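Local coordinates for protein putative esterase (PDB 2RAU) that binds calcium and is probably a lipase or esterase of the alpha/beta-hydrolase superfamily, at residues A[118-127]-A[277-288]. Sequence-based numbering, arbitrary orientation.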
loop_
_atom_site.group_PDB
_atom_site.type_symbol
_atom_site.label_atom_id
_atom_site.label_comp_id
_atom_site.label_asym_id
_atom_site.label_seq_id
_atom_site.Cartn_x
_atom_site.Cartn_y
_atom_site.Cartn_z
ATOM N N THR A 118 5.381 5.752 18.611
ATOM C CA THR A 118 4.313 5.670 17.613
ATOM C C THR A 118 2.940 6.185 18.124
ATOM O O THR A 118 1.967 6.222 17.359
ATOM C CB THR A 118 4.129 4.247 17.096
ATOM O OG1 THR A 118 3.458 3.458 18.080
ATOM C CG2 THR A 118 5.446 3.606 16.691
ATOM N N ALA A 119 2.863 6.632 19.380
ATOM C CA ALA A 119 1.574 7.036 20.002
ATOM C C ALA A 119 0.873 8.164 19.203
ATOM O O ALA A 119 -0.344 8.192 19.098
ATOM C CB ALA A 119 1.804 7.447 21.452
ATOM N N ASN A 120 1.623 9.079 18.608
ATOM C CA ASN A 120 1.020 10.164 17.813
ATOM C C ASN A 120 1.273 9.989 16.314
ATOM O O ASN A 120 1.432 10.962 15.574
ATOM C CB ASN A 120 1.527 11.531 18.300
ATOM C CG ASN A 120 1.181 11.770 19.721
ATOM O OD1 ASN A 120 0.024 11.988 20.035
ATOM N ND2 ASN A 120 2.173 11.719 20.608
ATOM N N TRP A 121 1.345 8.739 15.874
ATOM C CA TRP A 121 1.342 8.431 14.435
ATOM C C TRP A 121 -0.090 8.262 13.946
ATOM O O TRP A 121 -0.522 7.156 13.634
ATOM C CB TRP A 121 2.162 7.172 14.192
ATOM C CG TRP A 121 3.649 7.393 14.244
ATOM C CD1 TRP A 121 4.312 8.492 14.712
ATOM C CD2 TRP A 121 4.646 6.448 13.868
ATOM N NE1 TRP A 121 5.669 8.294 14.605
ATOM C CE2 TRP A 121 5.894 7.041 14.096
ATOM C CE3 TRP A 121 4.599 5.165 13.326
ATOM C CZ2 TRP A 121 7.085 6.408 13.790
ATOM C CZ3 TRP A 121 5.790 4.515 13.041
ATOM C CH2 TRP A 121 7.009 5.139 13.269
ATOM N N GLY A 122 -0.796 9.387 13.904
ATOM C CA GLY A 122 -2.178 9.490 13.477
ATOM C C GLY A 122 -2.298 10.160 12.131
ATOM O O GLY A 122 -1.331 10.292 11.401
ATOM N N TRP A 123 -3.496 10.629 11.829
ATOM C CA TRP A 123 -3.813 11.216 10.540
ATOM C C TRP A 123 -3.078 12.511 10.242
ATOM O O TRP A 123 -2.648 12.744 9.119
ATOM C CB TRP A 123 -5.345 11.411 10.409
ATOM C CG TRP A 123 -5.981 10.166 10.031
ATOM C CD1 TRP A 123 -6.800 9.366 10.798
ATOM C CD2 TRP A 123 -5.773 9.468 8.811
ATOM N NE1 TRP A 123 -7.152 8.251 10.094
ATOM C CE2 TRP A 123 -6.520 8.286 8.871
ATOM C CE3 TRP A 123 -5.058 9.756 7.648
ATOM C CZ2 TRP A 123 -6.578 7.389 7.801
ATOM C CZ3 TRP A 123 -5.079 8.846 6.612
ATOM C CH2 TRP A 123 -5.853 7.697 6.676
ATOM N N SER A 124 -2.939 13.400 11.210
ATOM C CA SER A 124 -2.196 14.634 10.909
ATOM C C SER A 124 -0.725 14.316 10.579
ATOM O O SER A 124 -0.133 14.924 9.678
ATOM C CB SER A 124 -2.368 15.708 12.003
ATOM O OG SER A 124 -1.824 15.275 13.206
ATOM N N THR A 125 -0.145 13.333 11.249
ATOM C CA THR A 125 1.213 12.913 10.926
ATOM C C THR A 125 1.311 12.342 9.514
ATOM O O THR A 125 2.147 12.765 8.729
ATOM C CB THR A 125 1.757 11.911 11.986
ATOM O OG1 THR A 125 1.809 12.576 13.252
ATOM C CG2 THR A 125 3.149 11.362 11.602
ATOM N N TRP A 126 0.467 11.370 9.204
ATOM C CA TRP A 126 0.464 10.708 7.901
ATOM C C TRP A 126 0.179 11.710 6.786
ATOM O O TRP A 126 0.851 11.681 5.776
ATOM C CB TRP A 126 -0.568 9.544 7.884
ATOM C CG TRP A 126 0.043 8.168 7.878
ATOM C CD1 TRP A 126 -0.180 7.168 6.951
ATOM C CD2 TRP A 126 1.014 7.637 8.800
ATOM N NE1 TRP A 126 0.578 6.060 7.265
ATOM C CE2 TRP A 126 1.296 6.308 8.396
ATOM C CE3 TRP A 126 1.649 8.143 9.942
ATOM C CZ2 TRP A 126 2.202 5.510 9.059
ATOM C CZ3 TRP A 126 2.556 7.341 10.597
ATOM C CH2 TRP A 126 2.806 6.052 10.174
ATOM N N ILE A 127 -0.839 12.550 6.988
ATOM C CA ILE A 127 -1.187 13.593 6.017
ATOM C C ILE A 127 -0.011 14.567 5.809
ATOM O O ILE A 127 0.328 14.865 4.653
ATOM C CB ILE A 127 -2.521 14.270 6.321
ATOM C CG1 ILE A 127 -3.658 13.241 6.084
ATOM C CG2 ILE A 127 -2.713 15.526 5.413
ATOM C CD1 ILE A 127 -4.992 13.701 6.553
ATOM N N PRO A 277 0.799 1.610 13.421
ATOM C CA PRO A 277 0.302 2.279 14.601
ATOM C C PRO A 277 -1.193 2.140 14.804
ATOM O O PRO A 277 -2.003 2.283 13.863
ATOM C CB PRO A 277 0.692 3.738 14.361
ATOM C CG PRO A 277 0.638 3.869 12.857
ATOM C CD PRO A 277 1.235 2.564 12.380
ATOM N N TYR A 278 -1.564 1.825 16.034
ATOM C CA TYR A 278 -2.977 1.861 16.442
ATOM C C TYR A 278 -3.637 3.232 16.286
ATOM O O TYR A 278 -4.847 3.318 16.093
ATOM C CB TYR A 278 -3.162 1.396 17.924
ATOM C CG TYR A 278 -3.575 -0.067 18.038
ATOM C CD1 TYR A 278 -4.852 -0.476 17.667
ATOM C CD2 TYR A 278 -2.707 -1.030 18.539
ATOM C CE1 TYR A 278 -5.248 -1.808 17.773
ATOM C CE2 TYR A 278 -3.089 -2.352 18.622
ATOM C CZ TYR A 278 -4.372 -2.731 18.241
ATOM O OH TYR A 278 -4.772 -4.055 18.306
ATOM N N ARG A 279 -2.852 4.294 16.404
ATOM C CA ARG A 279 -3.399 5.633 16.481
ATOM C C ARG A 279 -4.310 5.950 15.258
ATOM O O ARG A 279 -5.401 6.531 15.395
ATOM C CB ARG A 279 -2.240 6.643 16.699
ATOM C CG ARG A 279 -2.615 8.120 16.790
ATOM C CD ARG A 279 -3.538 8.287 17.923
ATOM N NE ARG A 279 -3.781 9.671 18.313
ATOM C CZ ARG A 279 -3.301 10.239 19.420
ATOM N NH1 ARG A 279 -2.490 9.598 20.259
ATOM N NH2 ARG A 279 -3.639 11.480 19.694
ATOM N N LEU A 280 -3.906 5.520 14.074
ATOM C CA LEU A 280 -4.677 5.817 12.873
ATOM C C LEU A 280 -6.107 5.294 12.975
ATOM O O LEU A 280 -7.046 6.010 12.659
ATOM C CB LEU A 280 -3.968 5.251 11.638
ATOM C CG LEU A 280 -2.776 6.008 11.073
ATOM C CD1 LEU A 280 -2.024 5.129 10.143
ATOM C CD2 LEU A 280 -3.217 7.316 10.370
ATOM N N SER A 281 -6.274 4.067 13.460
ATOM C CA SER A 281 -7.591 3.465 13.560
ATOM C C SER A 281 -8.350 3.981 14.774
ATOM O O SER A 281 -9.581 4.007 14.777
ATOM C CB SER A 281 -7.497 1.928 13.569
ATOM O OG SER A 281 -6.778 1.430 14.670
ATOM N N LEU A 282 -7.624 4.430 15.795
ATOM C CA LEU A 282 -8.261 4.938 16.999
ATOM C C LEU A 282 -8.720 6.370 16.790
ATOM O O LEU A 282 -9.411 6.908 17.619
ATOM C CB LEU A 282 -7.325 4.830 18.197
ATOM C CG LEU A 282 -6.901 3.425 18.629
ATOM C CD1 LEU A 282 -5.910 3.532 19.774
ATOM C CD2 LEU A 282 -8.068 2.578 19.018
ATOM N N GLU A 283 -8.329 6.990 15.679
ATOM C CA GLU A 283 -8.862 8.303 15.274
ATOM C C GLU A 283 -10.043 8.182 14.278
ATOM O O GLU A 283 -10.229 9.005 13.385
ATOM C CB GLU A 283 -7.756 9.154 14.678
ATOM C CG GLU A 283 -6.780 9.645 15.694
ATOM C CD GLU A 283 -5.683 10.485 15.064
ATOM O OE1 GLU A 283 -5.559 10.496 13.829
ATOM O OE2 GLU A 283 -4.934 11.121 15.804
ATOM N N ARG A 284 -10.831 7.122 14.441
ATOM C CA ARG A 284 -12.085 6.944 13.715
ATOM C C ARG A 284 -13.003 8.154 13.990
ATOM O O ARG A 284 -13.866 8.481 13.176
ATOM C CB ARG A 284 -12.765 5.646 14.185
ATOM C CG ARG A 284 -13.215 5.696 15.666
ATOM C CD ARG A 284 -13.905 4.424 16.127
ATOM N NE ARG A 284 -12.978 3.319 16.402
ATOM C CZ ARG A 284 -12.238 3.189 17.513
ATOM N NH1 ARG A 284 -12.261 4.116 18.481
ATOM N NH2 ARG A 284 -11.446 2.126 17.650
ATOM N N ASP A 285 -12.806 8.796 15.151
ATOM C CA ASP A 285 -13.538 10.010 15.557
ATOM C C ASP A 285 -13.465 11.139 14.528
ATOM O O ASP A 285 -14.485 11.753 14.221
ATOM C CB ASP A 285 -12.982 10.543 16.887
ATOM N N LEU A 286 -12.257 11.410 14.017
ATOM C CA LEU A 286 -12.005 12.498 13.028
ATOM C C LEU A 286 -12.902 12.441 11.791
ATOM O O LEU A 286 -12.974 11.419 11.098
ATOM C CB LEU A 286 -10.543 12.493 12.542
ATOM C CG LEU A 286 -9.463 13.151 13.394
ATOM C CD1 LEU A 286 -9.641 12.922 14.913
ATOM C CD2 LEU A 286 -8.150 12.625 12.891
ATOM N N LYS A 287 -13.573 13.552 11.516
ATOM C CA LYS A 287 -14.441 13.662 10.361
ATOM C C LYS A 287 -13.666 14.343 9.229
ATOM O O LYS A 287 -13.078 15.404 9.418
ATOM C CB LYS A 287 -15.713 14.461 10.707
ATOM N N PHE A 288 -13.632 13.691 8.073
ATOM C CA PHE A 288 -13.062 14.253 6.862
ATOM C C PHE A 288 -14.202 14.558 5.899
ATOM O O PHE A 288 -15.094 13.737 5.702
ATOM C CB PHE A 288 -12.093 13.273 6.213
ATOM C CG PHE A 288 -10.772 13.189 6.894
ATOM C CD1 PHE A 288 -9.747 14.027 6.526
ATOM C CD2 PHE A 288 -10.530 12.243 7.888
ATOM C CE1 PHE A 288 -8.482 13.931 7.143
ATOM C CE2 PHE A 288 -9.279 12.153 8.508
ATOM C CZ PHE A 288 -8.255 12.997 8.123
HETATM O O HOH W 1 -0.043 4.232 17.446
HETATM O O HOH W 2 -9.257 6.278 11.483
HETATM O O HOH W 3 -4.082 13.136 13.914
#
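The indole of W123 stands between L280 and F288. Methyl CD2 of L280 lies over the centre of one face, a CH-pi contact 3.8 Å from the centroid of the five-membered ring. F288 turns an edge to the opposite face in a T-shaped pair, its plane at 74° to the indole. The other branch of L280, CD1, makes a second CH-pi contact with the five-membered ring of W126. The two methyls of L280 thus lie over the five-membered rings of two different tryptophans. At the edge of the W121 ring sits P277 CG.

In this alpha/beta-hydrolase-type fold, the contact joins the start of helix 123-141 to the short helix 278-282. Helix 153-169, which follows the putative nucleophile elbow, borders the aromatic cluster: its F153 meets both W123 and W126. F288 CE1 also touches I127 CD1 at 3.5 Å.

G122 is the N-cap of helix 123-141. The carboxylate of E283 lies at this helix start, and OE1 takes the backbone N-H of W123 on its syn side, 2.9 Å from W123 N and almost straight at 179°. The N-terminal end of the helix, together with R279, would be expected to favour the charged form of E283. OE2 forms a salt bridge with R279 NE, which meets it from above the carboxylate plane. Water 3 links OE2 to S124 N.

R279 starts with CG anti to the backbone N (chi1 179°) and bends at chi2; its CG packs against the CA of G122. Its NH1 gives A119 O a weak hydrogen bond. Water 1 bridges T118 O and R279 N. The carbonyl oxygen of W121 is buried against P277, R279 and L280 with no polar partner. Water 2 lies in the W123 ring plane, accepting a hydrogen bond from W123 NE1 at 3.2 Å.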